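Local coordinates for protein geranyltranstransferase (PDB 1RTR) that catalyses the chain elongation of short allylic diphosphates with isopentenyl diphosphate to give farnesyl diphosphate, a central precursor of isoprenoid biosynthesis, at residues D222-E227 with L249-A254; S18-K23 with L71-T76; F184-A189 with E204-H209; N7-E12 with T59-G64. All blocks are in the same frame, centred on the assembly; numbering follows the deposited sequence.

Contact 1 of 4, residues D222-E227 with L249-A254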
loop_
_atom_site.group_PDB
_atom_site.type_symbol
_atom_site.label_atom_id
_atom_site.label_comp_id
_atom_site.label_asym_id
_atom_site.label_seq_id
_atom_site.Cartn_x
_atom_site.Cartn_y
_atom_site.Cartn_z
ATOM N N ASP A 222 -21.639 1.573 24.377
ATOM C CA ASP A 222 -22.214 2.885 24.047
ATOM C C ASP A 222 -23.649 3.006 24.560
ATOM O O ASP A 222 -24.087 4.086 24.959
ATOM C CB ASP A 222 -22.190 3.146 22.533
ATOM C CG ASP A 222 -20.808 3.543 22.014
ATOM O OD1 ASP A 222 -20.001 4.141 22.768
ATOM O OD2 ASP A 222 -20.448 3.298 20.841
ATOM N N CYS A 223 -24.373 1.889 24.530
ATOM C CA CYS A 223 -25.745 1.838 25.022
ATOM C C CYS A 223 -25.789 1.754 26.557
ATOM O O CYS A 223 -26.554 2.485 27.187
ATOM C CB CYS A 223 -26.521 0.686 24.365
ATOM S SG CYS A 223 -27.959 0.098 25.299
ATOM N N TYR A 224 -24.974 0.880 27.151
ATOM C CA TYR A 224 -24.854 0.809 28.604
ATOM C C TYR A 224 -24.556 2.203 29.137
ATOM O O TYR A 224 -25.149 2.638 30.130
ATOM C CB TYR A 224 -23.733 -0.131 29.043
ATOM C CG TYR A 224 -23.952 -1.605 28.785
ATOM C CD1 TYR A 224 -25.139 -2.086 28.234
ATOM C CD2 TYR A 224 -22.952 -2.520 29.087
ATOM C CE1 TYR A 224 -25.321 -3.444 27.996
ATOM C CE2 TYR A 224 -23.118 -3.867 28.854
ATOM C CZ TYR A 224 -24.304 -4.329 28.310
ATOM O OH TYR A 224 -24.453 -5.680 28.085
ATOM N N GLY A 225 -23.642 2.893 28.458
ATOM C CA GLY A 225 -23.264 4.250 28.800
ATOM C C GLY A 225 -24.434 5.209 28.836
ATOM O O GLY A 225 -24.549 6.003 29.762
ATOM N N ASP A 226 -25.307 5.130 27.837
ATOM C CA ASP A 226 -26.452 6.041 27.742
ATOM C C ASP A 226 -27.508 5.801 28.826
ATOM O O ASP A 226 -28.158 6.741 29.295
ATOM C CB ASP A 226 -27.080 5.969 26.343
ATOM C CG ASP A 226 -26.193 6.594 25.277
ATOM O OD1 ASP A 226 -25.486 7.588 25.586
ATOM O OD2 ASP A 226 -26.133 6.155 24.109
ATOM N N GLU A 227 -27.663 4.537 29.211
ATOM C CA GLU A 227 -28.576 4.136 30.275
ATOM C C GLU A 227 -28.208 4.822 31.591
ATOM O O GLU A 227 -29.075 5.389 32.260
ATOM C CB GLU A 227 -28.581 2.612 30.421
ATOM C CG GLU A 227 -29.546 1.903 29.479
ATOM C CD GLU A 227 -29.306 0.405 29.414
ATOM O OE1 GLU A 227 -30.227 -0.336 29.011
ATOM O OE2 GLU A 227 -28.193 -0.037 29.768
ATOM N N LEU A 249 -31.119 -4.939 16.805
ATOM C CA LEU A 249 -31.428 -6.164 17.520
ATOM C C LEU A 249 -32.014 -5.857 18.888
ATOM O O LEU A 249 -32.553 -6.739 19.570
ATOM C CB LEU A 249 -30.150 -6.984 17.702
ATOM C CG LEU A 249 -29.808 -8.186 16.820
ATOM C CD1 LEU A 249 -30.550 -8.215 15.493
ATOM C CD2 LEU A 249 -28.308 -8.213 16.598
ATOM N N GLY A 250 -31.899 -4.593 19.276
ATOM C CA GLY A 250 -32.145 -4.183 20.640
ATOM C C GLY A 250 -30.996 -4.669 21.499
ATOM O O GLY A 250 -30.153 -5.466 21.049
ATOM N N LYS A 251 -30.980 -4.199 22.741
ATOM C CA LYS A 251 -29.942 -4.514 23.700
ATOM C C LYS A 251 -29.733 -6.010 23.929
ATOM O O LYS A 251 -28.600 -6.489 23.915
ATOM C CB LYS A 251 -30.269 -3.820 25.009
ATOM C CG LYS A 251 -29.067 -3.340 25.766
ATOM C CD LYS A 251 -29.391 -3.210 27.231
ATOM C CE LYS A 251 -29.266 -4.545 27.941
ATOM N NZ LYS A 251 -30.158 -4.588 29.136
ATOM N N ASP A 252 -30.812 -6.760 24.131
ATOM C CA ASP A 252 -30.676 -8.187 24.452
ATOM C C ASP A 252 -30.286 -9.017 23.255
ATOM O O ASP A 252 -29.609 -10.033 23.404
ATOM C CB ASP A 252 -31.944 -8.752 25.094
ATOM C CG ASP A 252 -32.260 -8.090 26.410
ATOM O OD1 ASP A 252 -31.378 -8.079 27.301
ATOM O OD2 ASP A 252 -33.359 -7.530 26.635
ATOM N N GLY A 253 -30.723 -8.591 22.077
ATOM C CA GLY A 253 -30.324 -9.232 20.837
ATOM C C GLY A 253 -28.825 -9.123 20.612
ATOM O O GLY A 253 -28.179 -10.109 20.252
ATOM N N ALA A 254 -28.285 -7.925 20.845
ATOM C CA ALA A 254 -26.850 -7.669 20.767
ATOM C C ALA A 254 -26.042 -8.521 21.752
ATOM O O ALA A 254 -25.091 -9.209 21.351
ATOM C CB ALA A 254 -26.558 -6.206 20.951
#
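Nonpolar contact between Lys251 and the side chains of Cys223 and Tyr224 makes up most of this interface. The sulfur of Cys223, turned away from its own backbone N (chi1 157°), points across the gap and lies 3.6 Å from CG of Lys251. A bend in the lysine chain at chi3 (83°) carries its outer carbons past the tyrosine. There CE of Lys251 is 4.1 Å from CE1 of Tyr224, the two side chains lying roughly perpendicular. The phenol oxygen is not part of this contact; it is hydrogen-bonded to Glu255, just past segment 249-254. The electrostatic component is looser. Glu227 OE1 rests 3.5 Å from the aliphatic CD of Lys251, whereas NZ is 4.3 Å from the same OE1, beyond salt-bridge range, so any attraction of the opposite charges is probably modest. No hydrogen bond spans the two segments. Their axes come no closer than 11.5 Å and are inclined at 119°, consistent with a contact carried by the long Lys251 side chain. The arrangement is a surface meeting of helix 197-227 with helix 245-270 in the all-helical prenyl synthase fold, immediately after the DDLLD sequence, which ends at Asp222 and matches the family's second aspartate-rich motif.

Contact 2 of 4, residues S18-K23 with L71-T76; sequences SVAINK and LEMIHT
An almost straight chain beyond CG (chi2 171°, chi3 -165°) carries the terminal methyl of Met73 away from its helix to Ala20 and Ile21. On the other side, chi1 of Ile21 (-52°) sets CG1 anti to the carbonyl carbon, and the next torsion leaves CD1 facing the methionine. The result is a contact made by a single methyl: CE of Met73 is 3.8 Å from CD1 of Ile21 and 4.0 Å from CB of Ala20. Nothing polar crosses between the segments. The nearest CA atoms, those of Ala20 and Met73, remain 9.7 Å apart, so the reach of the methionine accounts for the join. Within helix 65-83, Thr76 OG1 donates to Glu72 O at 2.7 Å from above the carbonyl plane, while Thr76 N binds the same oxygen from the opposite face; this settles the threonine hydroxyl inside its own helix. Helix 105-124 covers Met73 through Leu115 and Lys118. Ile21 also touches Glu31 and Met34 of helix 30-38, and His147 of the second subunit. The contact sets the loop between helices 6-18 and 30-38 against helix 65-83 of the all-helical prenyl synthase fold, the helix whose C-terminal end runs into the DDLPAMD sequence matching the first aspartate-rich motif.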
loop_
_atom_site.group_PDB
_atom_site.type_symbol
_atom_site.label_atom_id
_atom_site.label_comp_id
_atom_site.label_asym_id
_atom_site.label_seq_id
_atom_site.Cartn_x
_atom_site.Cartn_y
_atom_site.Cartn_z
ATOM N N SER A 18 8.355 3.455 17.856
ATOM C CA SER A 18 8.933 4.792 18.046
ATOM C C SER A 18 10.192 5.004 17.203
ATOM O O SER A 18 10.571 6.139 16.893
ATOM C CB SER A 18 9.264 5.037 19.524
ATOM O OG SER A 18 10.414 4.308 19.929
ATOM N N VAL A 19 10.824 3.902 16.829
ATOM C CA VAL A 19 12.084 3.944 16.119
ATOM C C VAL A 19 12.002 3.169 14.784
ATOM O O VAL A 19 13.014 2.703 14.267
ATOM C CB VAL A 19 13.222 3.445 17.063
ATOM C CG1 VAL A 19 13.310 1.911 17.087
ATOM C CG2 VAL A 19 14.555 4.090 16.716
ATOM N N ALA A 20 10.792 3.069 14.223
ATOM C CA ALA A 20 10.528 2.252 13.023
ATOM C C ALA A 20 10.664 3.022 11.710
ATOM O O ALA A 20 10.740 2.426 10.642
ATOM C CB ALA A 20 9.149 1.593 13.108
ATOM N N ILE A 21 10.671 4.347 11.806
ATOM C CA ILE A 21 10.872 5.222 10.660
ATOM C C ILE A 21 12.103 6.087 10.934
ATOM O O ILE A 21 12.201 6.708 11.988
ATOM C CB ILE A 21 9.609 6.111 10.403
ATOM C CG1 ILE A 21 8.336 5.263 10.324
ATOM C CG2 ILE A 21 9.767 6.967 9.145
ATOM C CD1 ILE A 21 8.318 4.231 9.192
ATOM N N ASN A 22 13.044 6.105 9.997
ATOM C CA ASN A 22 14.252 6.919 10.142
ATOM C C ASN A 22 14.019 8.354 9.692
ATOM O O ASN A 22 13.250 8.607 8.755
ATOM C CB ASN A 22 15.423 6.314 9.370
ATOM C CG ASN A 22 15.989 5.082 10.040
ATOM O OD1 ASN A 22 16.239 5.066 11.248
ATOM N ND2 ASN A 22 16.194 4.037 9.257
ATOM N N LYS A 23 14.702 9.283 10.363
ATOM C CA LYS A 23 14.536 10.717 10.118
ATOM C C LYS A 23 14.767 11.149 8.659
ATOM O O LYS A 23 15.567 10.546 7.928
ATOM C CB LYS A 23 15.405 11.537 11.090
ATOM C CG LYS A 23 14.876 11.579 12.543
ATOM C CD LYS A 23 13.334 11.707 12.620
ATOM C CE LYS A 23 12.779 11.183 13.949
ATOM N NZ LYS A 23 12.863 9.692 14.073
ATOM N N LEU A 71 1.560 -4.669 10.441
ATOM C CA LEU A 71 0.130 -4.697 10.742
ATOM C C LEU A 71 -0.335 -3.416 11.424
ATOM O O LEU A 71 -1.393 -2.867 11.081
ATOM C CB LEU A 71 -0.212 -5.918 11.603
ATOM C CG LEU A 71 -1.686 -6.209 11.910
ATOM C CD1 LEU A 71 -2.606 -6.060 10.663
ATOM C CD2 LEU A 71 -1.808 -7.591 12.535
ATOM N N GLU A 72 0.456 -2.930 12.385
ATOM C CA GLU A 72 0.102 -1.689 13.085
ATOM C C GLU A 72 0.246 -0.455 12.173
ATOM O O GLU A 72 -0.531 0.509 12.296
ATOM C CB GLU A 72 0.894 -1.545 14.394
ATOM C CG GLU A 72 0.469 -0.382 15.288
ATOM C CD GLU A 72 -0.884 -0.571 15.971
ATOM O OE1 GLU A 72 -1.479 -1.674 15.894
ATOM O OE2 GLU A 72 -1.369 0.406 16.591
ATOM N N MET A 73 1.217 -0.489 11.257
ATOM C CA MET A 73 1.356 0.573 10.252
ATOM C C MET A 73 0.084 0.656 9.392
ATOM O O MET A 73 -0.428 1.755 9.132
ATOM C CB MET A 73 2.587 0.338 9.367
ATOM C CG MET A 73 3.899 0.949 9.877
ATOM S SD MET A 73 5.347 0.424 8.929
ATOM C CE MET A 73 6.609 0.918 10.047
ATOM N N ILE A 74 -0.436 -0.507 8.980
ATOM C CA ILE A 74 -1.654 -0.568 8.180
ATOM C C ILE A 74 -2.846 -0.023 8.951
ATOM O O ILE A 74 -3.675 0.703 8.402
ATOM C CB ILE A 74 -1.932 -2.006 7.713
ATOM C CG1 ILE A 74 -0.788 -2.492 6.828
ATOM C CG2 ILE A 74 -3.298 -2.112 7.022
ATOM C CD1 ILE A 74 -0.983 -2.278 5.365
ATOM N N HIS A 75 -2.935 -0.387 10.224
ATOM C CA HIS A 75 -4.004 0.119 11.076
ATOM C C HIS A 75 -3.868 1.638 11.273
ATOM O O HIS A 75 -4.867 2.371 11.196
ATOM C CB HIS A 75 -4.053 -0.650 12.405
ATOM C CG HIS A 75 -4.896 0.003 13.454
ATOM N ND1 HIS A 75 -6.275 0.018 13.402
ATOM C CD2 HIS A 75 -4.554 0.669 14.583
ATOM C CE1 HIS A 75 -6.747 0.670 14.450
ATOM N NE2 HIS A 75 -5.725 1.071 15.185
ATOM N N THR A 76 -2.637 2.106 11.500
ATOM C CA THR A 76 -2.360 3.537 11.663
ATOM C C THR A 76 -2.751 4.333 10.413
ATOM O O THR A 76 -3.434 5.368 10.506
ATOM C CB THR A 76 -0.876 3.758 11.987
ATOM O OG1 THR A 76 -0.545 3.087 13.214
ATOM C CG2 THR A 76 -0.600 5.213 12.290
#

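Contact 3 of 4, residues F184-A189 with E204-H209; sequences FAVMSA and ESYSYH
Met187 folds its thioether over the aliphatic part of Glu204, with SD and CE each 3.4 Å from CG of the glutamate. Bends at chi2 (-49°) and chi3 (-74°) curl the methionine into this position, and the two side chains meet at about a right angle. SD also lies 3.6 Å from the backbone N of Glu204, so the sulfur sits close against the neighbouring helix itself. It is the CB-CG part of Glu204 that makes the contact.

Val186 supplies the second half of the interface. Its CG1 approaches CB of Ser207 at 3.7 Å, and the same methyl stands near the plane of the Tyr206 ring, at its edge, 4.4 Å from CE1. Within its own helix, Ser207 OG donates to Glu204 O at 2.8 Å, in the carbonyl plane and on a lone pair, while Tyr208 N binds the same oxygen. Ser207 OG is also hydrogen-bonded to Thr183 OG1, a polar link between the two helices just outside segment 184-189. Tyr206 OH bonds to the backbone oxygen of Leu281, so the hydroxyls of Ser207 and Tyr206 both have partners.

The segment axes approach to 9.2 Å and run at 163°, nearly antiparallel, as expected of a helical hairpin in which helices 179-193 and 197-227 are joined by a short turn. Helix 45-56 meets Val186 through Thr53, and helix 131-145 meets Met187 through Arg140. Tyr206 also packs on Glu268 and Leu269 of helix 245-270, so the hairpin touches helices 45-56, 131-145 and 245-270 of the bundle.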
loop_
_atom_site.group_PDB
_atom_site.type_symbol
_atom_site.label_atom_id
_atom_site.label_comp_id
_atom_site.label_asym_id
_atom_site.label_seq_id
_atom_site.Cartn_x
_atom_site.Cartn_y
_atom_site.Cartn_z
ATOM N N PHE A 184 -5.830 -11.579 9.624
ATOM C CA PHE A 184 -4.445 -11.532 9.178
ATOM C C PHE A 184 -3.500 -11.833 10.345
ATOM O O PHE A 184 -2.587 -12.643 10.205
ATOM C CB PHE A 184 -4.073 -10.171 8.558
ATOM C CG PHE A 184 -2.599 -10.029 8.306
ATOM C CD1 PHE A 184 -1.789 -9.371 9.222
ATOM C CD2 PHE A 184 -2.020 -10.631 7.195
ATOM C CE1 PHE A 184 -0.420 -9.292 9.021
ATOM C CE2 PHE A 184 -0.663 -10.563 6.984
ATOM C CZ PHE A 184 0.145 -9.882 7.900
ATOM N N ALA A 185 -3.727 -11.185 11.487
ATOM C CA ALA A 185 -2.884 -11.378 12.671
ATOM C C ALA A 185 -2.726 -12.844 13.024
ATOM O O ALA A 185 -1.592 -13.329 13.127
ATOM C CB ALA A 185 -3.402 -10.579 13.877
ATOM N N VAL A 186 -3.829 -13.580 13.170
ATOM C CA VAL A 186 -3.669 -14.971 13.600
ATOM C C VAL A 186 -3.190 -15.896 12.491
ATOM O O VAL A 186 -2.413 -16.818 12.780
ATOM C CB VAL A 186 -4.865 -15.557 14.472
ATOM C CG1 VAL A 186 -5.860 -14.484 14.877
ATOM C CG2 VAL A 186 -5.534 -16.805 13.830
ATOM N N MET A 187 -3.606 -15.639 11.240
ATOM C CA MET A 187 -3.270 -16.521 10.115
ATOM C C MET A 187 -1.860 -16.289 9.577
ATOM O O MET A 187 -1.191 -17.239 9.138
ATOM C CB MET A 187 -4.297 -16.419 8.971
ATOM C CG MET A 187 -5.725 -16.868 9.317
ATOM S SD MET A 187 -5.859 -18.493 10.163
ATOM C CE MET A 187 -5.518 -19.568 8.745
ATOM N N SER A 188 -1.400 -15.042 9.594
ATOM C CA SER A 188 0.009 -14.772 9.303
ATOM C C SER A 188 0.880 -15.553 10.301
ATOM O O SER A 188 1.875 -16.184 9.913
ATOM C CB SER A 188 0.322 -13.271 9.339
ATOM O OG SER A 188 0.350 -12.788 10.675
ATOM N N ALA A 189 0.468 -15.558 11.567
ATOM C CA ALA A 189 1.180 -16.334 12.585
ATOM C C ALA A 189 1.125 -17.823 12.266
ATOM O O ALA A 189 2.142 -18.527 12.292
ATOM C CB ALA A 189 0.643 -16.042 13.991
ATOM N N GLU A 204 -8.686 -19.889 11.955
ATOM C CA GLU A 204 -9.512 -19.061 11.079
ATOM C C GLU A 204 -10.882 -18.718 11.668
ATOM O O GLU A 204 -11.158 -17.534 11.912
ATOM C CB GLU A 204 -9.674 -19.723 9.715
ATOM C CG GLU A 204 -8.838 -19.099 8.626
ATOM C CD GLU A 204 -9.676 -18.454 7.540
ATOM O OE1 GLU A 204 -10.451 -17.511 7.886
ATOM O OE2 GLU A 204 -9.551 -18.896 6.351
ATOM N N SER A 205 -11.726 -19.728 11.911
ATOM C CA SER A 205 -13.016 -19.473 12.568
ATOM C C SER A 205 -12.822 -18.721 13.855
ATOM O O SER A 205 -13.551 -17.758 14.135
ATOM C CB SER A 205 -13.803 -20.746 12.876
ATOM O OG SER A 205 -13.759 -21.648 11.802
ATOM N N TYR A 206 -11.841 -19.145 14.644
ATOM C CA TYR A 206 -11.583 -18.445 15.887
ATOM C C TYR A 206 -11.437 -16.964 15.598
ATOM O O TYR A 206 -12.089 -16.145 16.248
ATOM C CB TYR A 206 -10.350 -18.998 16.610
ATOM C CG TYR A 206 -9.757 -18.023 17.619
ATOM C CD1 TYR A 206 -8.701 -17.176 17.269
ATOM C CD2 TYR A 206 -10.270 -17.931 18.909
ATOM C CE1 TYR A 206 -8.159 -16.276 18.197
ATOM C CE2 TYR A 206 -9.743 -17.035 19.836
ATOM C CZ TYR A 206 -8.685 -16.222 19.478
ATOM O OH TYR A 206 -8.172 -15.341 20.392
ATOM N N SER A 207 -10.607 -16.612 14.610
ATOM C CA SER A 207 -10.314 -15.198 14.328
ATOM C C SER A 207 -11.528 -14.438 13.823
ATOM O O SER A 207 -11.749 -13.281 14.202
ATOM C CB SER A 207 -9.145 -15.054 13.350
ATOM O OG SER A 207 -9.567 -15.278 12.017
ATOM N N TYR A 208 -12.320 -15.095 12.976
ATOM C CA TYR A 208 -13.572 -14.511 12.504
ATOM C C TYR A 208 -14.515 -14.157 13.654
ATOM O O TYR A 208 -14.995 -13.019 13.739
ATOM C CB TYR A 208 -14.284 -15.432 11.508
ATOM C CG TYR A 208 -15.707 -14.996 11.258
ATOM C CD1 TYR A 208 -16.775 -15.624 11.914
ATOM C CD2 TYR A 208 -15.990 -13.942 10.387
ATOM C CE1 TYR A 208 -18.088 -15.226 11.693
ATOM C CE2 TYR A 208 -17.305 -13.524 10.164
ATOM C CZ TYR A 208 -18.349 -14.174 10.821
ATOM O OH TYR A 208 -19.649 -13.781 10.612
ATOM N N HIS A 209 -14.768 -15.116 14.544
ATOM C CA HIS A 209 -15.683 -14.880 15.674
ATOM C C HIS A 209 -15.131 -13.851 16.634
ATOM O O HIS A 209 -15.862 -12.961 17.098
ATOM C CB HIS A 209 -16.030 -16.185 16.400
ATOM C CG HIS A 209 -16.847 -17.118 15.571
ATOM N ND1 HIS A 209 -18.120 -16.806 15.141
ATOM C CD2 HIS A 209 -16.560 -18.333 15.050
ATOM C CE1 HIS A 209 -18.587 -17.798 14.402
ATOM N NE2 HIS A 209 -17.661 -18.739 14.331
#

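Contact 4 of 4, residues N7-E12 with T59-G64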
loop_
_atom_site.group_PDB
_atom_site.type_symbol
_atom_site.label_atom_id
_atom_site.label_comp_id
_atom_site.label_asym_id
_atom_site.label_seq_id
_atom_site.Cartn_x
_atom_site.Cartn_y
_atom_site.Cartn_z
ATOM N N ASN A 7 1.027 -6.263 28.923
ATOM C CA ASN A 7 1.655 -4.942 29.000
ATOM C C ASN A 7 3.138 -4.937 28.619
ATOM O O ASN A 7 3.665 -3.907 28.198
ATOM C CB ASN A 7 1.467 -4.321 30.380
ATOM C CG ASN A 7 1.842 -5.267 31.481
ATOM O OD1 ASN A 7 1.007 -6.037 31.951
ATOM N ND2 ASN A 7 3.108 -5.238 31.890
ATOM N N LYS A 8 3.808 -6.080 28.762
ATOM C CA LYS A 8 5.207 -6.181 28.358
ATOM C C LYS A 8 5.381 -6.336 26.845
ATOM O O LYS A 8 6.411 -5.921 26.297
ATOM C CB LYS A 8 5.935 -7.293 29.120
ATOM C CG LYS A 8 6.583 -6.813 30.420
ATOM C CD LYS A 8 7.994 -6.290 30.185
ATOM C CE LYS A 8 8.933 -6.704 31.318
ATOM N NZ LYS A 8 8.931 -5.698 32.419
ATOM N N LEU A 9 4.389 -6.926 26.176
ATOM C CA LEU A 9 4.367 -6.960 24.716
ATOM C C LEU A 9 4.023 -5.585 24.130
ATOM O O LEU A 9 4.711 -5.104 23.230
ATOM C CB LEU A 9 3.403 -8.023 24.203
ATOM C CG LEU A 9 3.995 -9.411 23.981
ATOM C CD1 LEU A 9 2.874 -10.398 23.830
ATOM C CD2 LEU A 9 4.890 -9.453 22.766
ATOM N N ILE A 10 2.969 -4.960 24.655
ATOM C CA ILE A 10 2.596 -3.592 24.297
ATOM C C ILE A 10 3.803 -2.656 24.362
ATOM O O ILE A 10 3.999 -1.830 23.472
ATOM C CB ILE A 10 1.458 -3.072 25.220
ATOM C CG1 ILE A 10 0.170 -3.871 24.998
ATOM C CG2 ILE A 10 1.207 -1.578 25.003
ATOM C CD1 ILE A 10 -1.030 -3.401 25.831
ATOM N N ASP A 11 4.605 -2.802 25.418
ATOM C CA ASP A 11 5.800 -1.986 25.629
ATOM C C ASP A 11 6.825 -2.208 24.536
ATOM O O ASP A 11 7.359 -1.247 23.981
ATOM C CB ASP A 11 6.437 -2.299 26.984
ATOM C CG ASP A 11 5.712 -1.635 28.138
ATOM O OD1 ASP A 11 5.967 -2.042 29.294
ATOM O OD2 ASP A 11 4.868 -0.714 27.985
ATOM N N GLU A 12 7.091 -3.474 24.232
ATOM C CA GLU A 12 8.041 -3.822 23.188
ATOM C C GLU A 12 7.592 -3.298 21.826
ATOM O O GLU A 12 8.403 -2.745 21.077
ATOM C CB GLU A 12 8.279 -5.325 23.136
ATOM C CG GLU A 12 9.530 -5.683 22.360
ATOM C CD GLU A 12 9.785 -7.167 22.312
ATOM O OE1 GLU A 12 9.074 -7.930 23.007
ATOM O OE2 GLU A 12 10.709 -7.570 21.580
ATOM N N THR A 59 6.139 -21.197 18.784
ATOM C CA THR A 59 7.066 -20.597 17.848
ATOM C C THR A 59 7.630 -19.340 18.466
ATOM O O THR A 59 6.939 -18.650 19.222
ATOM C CB THR A 59 6.333 -20.310 16.534
ATOM O OG1 THR A 59 5.948 -21.557 15.943
ATOM C CG2 THR A 59 7.266 -19.719 15.487
ATOM N N GLU A 60 8.895 -19.054 18.168
ATOM C CA GLU A 60 9.529 -17.838 18.672
ATOM C C GLU A 60 8.757 -16.601 18.209
ATOM O O GLU A 60 8.753 -16.271 17.025
ATOM C CB GLU A 60 11.004 -17.770 18.247
ATOM C CG GLU A 60 11.738 -16.518 18.710
ATOM C CD GLU A 60 11.468 -16.182 20.167
ATOM O OE1 GLU A 60 11.301 -14.968 20.491
ATOM O OE2 GLU A 60 11.424 -17.138 20.988
ATOM N N TYR A 61 8.112 -15.921 19.151
ATOM C CA TYR A 61 7.268 -14.781 18.812
ATOM C C TYR A 61 7.985 -13.648 18.054
ATOM O O TYR A 61 7.332 -12.851 17.356
ATOM C CB TYR A 61 6.506 -14.262 20.045
ATOM C CG TYR A 61 7.231 -13.225 20.862
ATOM C CD1 TYR A 61 7.953 -13.587 22.006
ATOM C CD2 TYR A 61 7.181 -11.881 20.512
ATOM C CE1 TYR A 61 8.618 -12.642 22.763
ATOM C CE2 TYR A 61 7.842 -10.928 21.260
ATOM C CZ TYR A 61 8.559 -11.313 22.383
ATOM O OH TYR A 61 9.217 -10.351 23.117
ATOM N N GLU A 62 9.312 -13.579 18.176
ATOM C CA GLU A 62 10.072 -12.493 17.546
ATOM C C GLU A 62 10.136 -12.658 16.039
ATOM O O GLU A 62 10.332 -11.682 15.314
ATOM C CB GLU A 62 11.478 -12.335 18.147
ATOM C CG GLU A 62 11.476 -11.780 19.565
ATOM C CD GLU A 62 11.233 -10.284 19.641
ATOM O OE1 GLU A 62 11.104 -9.767 20.768
ATOM O OE2 GLU A 62 11.174 -9.610 18.589
ATOM N N LEU A 63 9.938 -13.885 15.571
ATOM C CA LEU A 63 9.801 -14.134 14.134
ATOM C C LEU A 63 8.742 -13.238 13.493
ATOM O O LEU A 63 8.884 -12.835 12.344
ATOM C CB LEU A 63 9.526 -15.610 13.848
ATOM C CG LEU A 63 10.692 -16.602 13.952
ATOM C CD1 LEU A 63 10.230 -18.040 13.690
ATOM C CD2 LEU A 63 11.821 -16.258 12.993
ATOM N N GLY A 64 7.704 -12.893 14.247
ATOM C CA GLY A 64 6.602 -12.129 13.701
ATOM C C GLY A 64 6.608 -10.654 14.023
ATOM O O GLY A 64 5.634 -9.951 13.715
#
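The turn leading into helix 65-83, a 3-10 segment ending with Gly64 at the N-cap position, is met by helix 6-18 through Leu9 and Glu12, with Tyr61 as the main partner. Glu12 is stretched out (chi1 -163°) and delivers its carboxylate to the phenol: Tyr61 OH donates to Glu12 OE1 at 2.4 Å. That is very short for such a bond, and the exact length is doubtful. The oxygen arrives at the ring edge, in its plane, while the carboxylate is turned 85° against the ring. Chi1 of 89° places the Tyr61 ring between its own backbone N and carbonyl carbon and sends the hydroxyl toward helix 6-18. Leu9 runs alongside the tyrosine, pointing the other way, with CD2 of Leu9 3.6 Å from CE2 of Tyr61. Inside the turn, CG of Glu62 lies 4.0 Å above one face of that ring, offset toward its rim. Leu51 of helix 45-56 touches both Leu9 and Tyr61 and so adds to the apolar patch. A tyrosine with a hydroxyl-to-carboxylate link and a leucine against its ring thus joins the N-terminal helix to an interhelical turn of the prenyl synthase helical bundle.

Contacts 2 and 3 are buried, contact 4 is partly buried and contact 1 lies at the surface, its centre about 24 Å from the centre of the chain. Chemistry follows place: contacts 2 and 3 rely on methionine and other apolar groups, with a tyrosine edge in contact 3, contact 4 adds a tyrosine-carboxylate hydrogen bond, and contact 1 uses a lysine chain with a loosely placed opposite charge. Contacts 1 and 3 share helix 197-227, their centres 27 Å apart. Contacts 2 and 3 touch directly, Leu71 CD2 meeting Ala185 CB at 3.6 Å. Contacts 2 and 4 interleave along the chain, both tying the N-terminal region, residues 7-12 and 18-23, to the region around helix 65-83.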